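Long-range contact in hypothetical protein Atu0120 (Agrobacterium tumefaciens, PDB 2I6H), which is of unknown function but belongs to the bacterial DUF924 family and folds into a mainly helical chain without strands: residues N55-R60 / D91-N96. Sequence-based numbering, arbitrary orientation.
Sequences NHFHDR and DQFPRN
Phe57 and Phe93 meet as a T-shaped (edge-to-face) aromatic pair, a compact example of helix-helix packing in an all-helical fold, where rings rather than hydrogen bonds join segments 55-60 and 91-96. The ring centroids lie 5.1 Å apart and the planes are turned 73° to each other. Phe93 supplies the edge: its CD1 sits over the centre of the Phe57 ring, 3.8 Å from Phe57 CE1. Both rings swing anti to their backbone nitrogens, which carries them into the gap between helices 51-69 and 80-97. The axes of segments 55-60 and 91-96 pass 9.8 Å apart, crossing at -122°. The same Phe57 ring reaches the backbone of the opposing helix, with CE2 3.6 Å from Phe93 CA. Within the same chain, Phe37 and Trp38 also meet this ring, so the pair belongs to a larger aromatic cluster in the buried part of the contact.

Beyond the pair, the far end of the Phe93 ring reaches the backbone of segment 55-60. Its CE1 edge comes near the carbonyl oxygen of Phe57, close to the ring plane, while CZ lies 3.9 Å from His58 CD2 at the more exposed margin. Asn96 approaches Phe57 differently, its amide plane inclined 67° to the ring. The amide nitrogen ND2 is hydrogen-bonded to Asp54 OD1, one turn before His58, and thus ties the two helices just outside the aromatic pair. This leaves the amide oxygen at the ring's edge, near its plane, with Asn96 OD1 3.6 Å from Phe57 CD2.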
ATOM      1  N   ASN A  55      -3.315  -5.947  21.188  1.00 10.88           N
ATOM      2  CA  ASN A  55      -3.147  -6.381  22.593  0.50 10.87           C
ATOM      3  C   ASN A  55      -1.688  -6.300  23.010  1.00 11.01           C
ATOM      4  O   ASN A  55      -1.331  -5.812  24.102  1.00 11.19           O
ATOM      5  CB  ASN A  55      -3.579  -7.849  22.747  0.50 11.25           C
ATOM      6  CG  ASN A  55      -5.006  -8.005  23.221  0.50 14.51           C
ATOM      7  OD1 ASN A  55      -5.905  -7.357  22.722  0.50 16.78           O
ATOM      8  ND2 ASN A  55      -5.219  -8.917  24.165  0.50 15.94           N
ATOM      9  N   HIS A  56      -0.837  -6.837  22.152  1.00  9.49           N
ATOM     10  CA  HIS A  56       0.556  -6.905  22.429  1.00  9.53           C
ATOM     11  C   HIS A  56       1.179  -5.486  22.570  1.00  9.74           C
ATOM     12  O   HIS A  56       1.949  -5.208  23.506  1.00  9.82           O
ATOM     13  CB  HIS A  56       1.193  -7.727  21.286  1.00  9.66           C
ATOM     14  CG  HIS A  56       2.644  -8.018  21.467  1.00 10.09           C
ATOM     15  ND1 HIS A  56       3.415  -8.561  20.461  1.00 13.49           N
ATOM     16  CD2 HIS A  56       3.468  -7.857  22.537  1.00  9.35           C
ATOM     17  CE1 HIS A  56       4.652  -8.726  20.903  1.00 11.39           C
ATOM     18  NE2 HIS A  56       4.714  -8.296  22.155  1.00 13.02           N
ATOM     19  N   PHE A  57       0.857  -4.617  21.620  1.00  9.70           N
ATOM     20  CA  PHE A  57       1.365  -3.236  21.588  1.00  9.50           C
ATOM     21  C   PHE A  57       0.901  -2.550  22.884  1.00  9.81           C
ATOM     22  O   PHE A  57       1.670  -1.884  23.570  1.00  8.85           O
ATOM     23  CB  PHE A  57       0.773  -2.579  20.340  1.00  9.07           C
ATOM     24  CG  PHE A  57       1.463  -1.322  19.881  1.00  9.05           C
ATOM     25  CD1 PHE A  57       2.609  -0.819  20.518  1.00  8.42           C
ATOM     26  CD2 PHE A  57       0.938  -0.635  18.769  1.00  9.49           C
ATOM     27  CE1 PHE A  57       3.222   0.374  20.068  1.00  8.53           C
ATOM     28  CE2 PHE A  57       1.543   0.531  18.318  1.00 10.24           C
ATOM     29  CZ  PHE A  57       2.686   1.039  18.976  1.00  9.50           C
ATOM     30  N   HIS A  58      -0.354  -2.754  23.241  1.00 10.49           N
ATOM     31  CA  HIS A  58      -0.886  -2.142  24.469  1.00 11.28           C
ATOM     32  C   HIS A  58      -0.189  -2.668  25.752  1.00 12.39           C
ATOM     33  O   HIS A  58       0.180  -1.870  26.643  1.00 13.37           O
ATOM     34  CB  HIS A  58      -2.394  -2.387  24.548  1.00 12.00           C
ATOM     35  CG  HIS A  58      -3.051  -1.703  25.701  1.00 11.16           C
ATOM     36  ND1 HIS A  58      -3.072  -2.247  26.968  1.00 12.63           N
ATOM     37  CD2 HIS A  58      -3.684  -0.502  25.787  1.00 12.76           C
ATOM     38  CE1 HIS A  58      -3.720  -1.423  27.782  1.00 15.03           C
ATOM     39  NE2 HIS A  58      -4.093  -0.356  27.089  1.00 13.65           N
ATOM     40  N   ASP A  59      -0.015  -3.995  25.841  1.00 12.82           N
ATOM     41  CA  ASP A  59       0.676  -4.598  26.979  0.60 13.53           C
ATOM     42  C   ASP A  59       2.072  -4.002  27.180  1.00 13.05           C
ATOM     43  O   ASP A  59       2.463  -3.691  28.320  1.00 14.05           O
ATOM     44  CB  ASP A  59       0.745  -6.125  26.826  0.60 13.48           C
ATOM     45  CG  ASP A  59       1.422  -6.821  28.013  0.60 16.74           C
ATOM     46  OD1 ASP A  59       1.144  -6.480  29.180  0.60 20.51           O
ATOM     47  OD2 ASP A  59       2.221  -7.755  27.774  0.60 21.52           O
ATOM     48  N   ARG A  60       2.817  -3.838  26.097  1.00 12.47           N
ATOM     49  CA  ARG A  60       4.188  -3.293  26.157  1.00 11.58           C
ATOM     50  C   ARG A  60       4.211  -1.781  26.496  1.00 11.94           C
ATOM     51  O   ARG A  60       4.970  -1.359  27.381  1.00 10.90           O
ATOM     52  CB  ARG A  60       4.925  -3.521  24.821  1.00 12.45           C
ATOM     53  CG  ARG A  60       5.278  -5.000  24.504  1.00 14.91           C
ATOM     54  CD  ARG A  60       6.393  -5.612  25.345  1.00 17.57           C
ATOM     55  NE  ARG A  60       7.593  -4.796  25.524  1.00 19.28           N
ATOM     56  CZ  ARG A  60       8.686  -4.794  24.755  1.00 17.66           C
ATOM     57  NH1 ARG A  60       8.788  -5.560  23.672  1.00 16.84           N
ATOM     58  NH2 ARG A  60       9.711  -4.007  25.092  1.00 17.90           N
ATOM     59  N   ASP A  91       0.983   8.516  17.032  1.00  8.17           N
ATOM     60  CA  ASP A  91       0.220   8.360  15.805  1.00  9.63           C
ATOM     61  C   ASP A  91      -0.263   6.920  15.584  1.00 10.44           C
ATOM     62  O   ASP A  91      -1.415   6.710  15.185  1.00 10.48           O
ATOM     63  CB  ASP A  91       1.064   8.835  14.592  1.00 10.32           C
ATOM     64  CG  ASP A  91       0.286   8.718  13.263  1.00 11.68           C
ATOM     65  OD1 ASP A  91      -0.594   9.582  12.988  1.00 11.60           O
ATOM     66  OD2 ASP A  91       0.547   7.733  12.531  1.00 10.26           O
ATOM     67  N   GLN A  92       0.615   5.941  15.811  1.00  9.89           N
ATOM     68  CA  GLN A  92       0.227   4.542  15.580  1.00 10.54           C
ATOM     69  C   GLN A  92      -0.515   3.883  16.744  1.00  9.65           C
ATOM     70  O   GLN A  92      -1.629   3.340  16.565  1.00  9.83           O
ATOM     71  CB  GLN A  92       1.447   3.707  15.188  1.00  9.47           C
ATOM     72  CG  GLN A  92       2.022   4.116  13.848  1.00  9.52           C
ATOM     73  CD  GLN A  92       1.063   3.810  12.738  1.00 11.39           C
ATOM     74  OE1 GLN A  92       0.836   2.649  12.421  1.00 11.03           O
ATOM     75  NE2 GLN A  92       0.455   4.868  12.144  1.00 11.81           N
ATOM     76  N   PHE A  93       0.094   3.951  17.922  1.00  9.50           N
ATOM     77  CA  PHE A  93      -0.498   3.350  19.146  1.00 10.29           C
ATOM     78  C   PHE A  93      -2.018   3.620  19.318  1.00 10.34           C
ATOM     79  O   PHE A  93      -2.792   2.673  19.540  1.00 11.20           O
ATOM     80  CB  PHE A  93       0.300   3.780  20.395  1.00 10.22           C
ATOM     81  CG  PHE A  93      -0.166   3.113  21.663  1.00 10.53           C
ATOM     82  CD1 PHE A  93       0.511   1.954  22.151  1.00 12.58           C
ATOM     83  CD2 PHE A  93      -1.278   3.603  22.375  1.00  9.91           C
ATOM     84  CE1 PHE A  93       0.081   1.313  23.340  1.00 10.93           C
ATOM     85  CE2 PHE A  93      -1.710   2.974  23.563  1.00 10.04           C
ATOM     86  CZ  PHE A  93      -1.030   1.811  24.055  1.00 10.84           C
ATOM     87  N   PRO A  94      -2.470   4.890  19.198  1.00 11.10           N
ATOM     88  CA  PRO A  94      -3.907   5.176  19.387  1.00 11.23           C
ATOM     89  C   PRO A  94      -4.788   4.463  18.367  1.00 10.33           C
ATOM     90  O   PRO A  94      -5.896   4.028  18.703  1.00 10.53           O
ATOM     91  CB  PRO A  94      -4.007   6.704  19.150  1.00 11.30           C
ATOM     92  CG  PRO A  94      -2.644   7.229  19.380  1.00 12.27           C
ATOM     93  CD  PRO A  94      -1.715   6.122  18.899  1.00 10.83           C
ATOM     94  N   ARG A  95      -4.276   4.305  17.143  1.00  9.00           N
ATOM     95  CA  ARG A  95      -5.027   3.622  16.086  1.00 10.13           C
ATOM     96  C   ARG A  95      -5.099   2.094  16.264  1.00 11.35           C
ATOM     97  O   ARG A  95      -6.053   1.449  15.793  1.00 12.35           O
ATOM     98  CB  ARG A  95      -4.463   4.016  14.714  1.00  9.12           C
ATOM     99  CG  ARG A  95      -4.709   5.493  14.394  1.00  9.27           C
ATOM    100  CD  ARG A  95      -4.001   6.003  13.118  1.00 11.38           C
ATOM    101  NE  ARG A  95      -4.669   7.263  12.793  1.00 10.91           N
ATOM    102  CZ  ARG A  95      -4.528   8.412  13.482  1.00 12.67           C
ATOM    103  NH1 ARG A  95      -5.278   9.459  13.148  1.00 12.50           N
ATOM    104  NH2 ARG A  95      -3.639   8.543  14.486  1.00 12.52           N
ATOM    105  N   ASN A  96      -4.104   1.528  16.931  1.00 10.51           N
ATOM    106  CA  ASN A  96      -4.165   0.113  17.304  1.00 11.84           C
ATOM    107  C   ASN A  96      -4.965  -0.123  18.575  1.00 11.78           C
ATOM    108  O   ASN A  96      -5.679  -1.138  18.680  1.00 12.16           O
ATOM    109  CB  ASN A  96      -2.764  -0.460  17.541  1.00 11.06           C
ATOM    110  CG  ASN A  96      -1.946  -0.552  16.272  1.00 14.00           C
ATOM    111  OD1 ASN A  96      -1.142   0.360  15.965  1.00 12.91           O
ATOM    112  ND2 ASN A  96      -2.188  -1.632  15.483  1.00 14.34           N
TER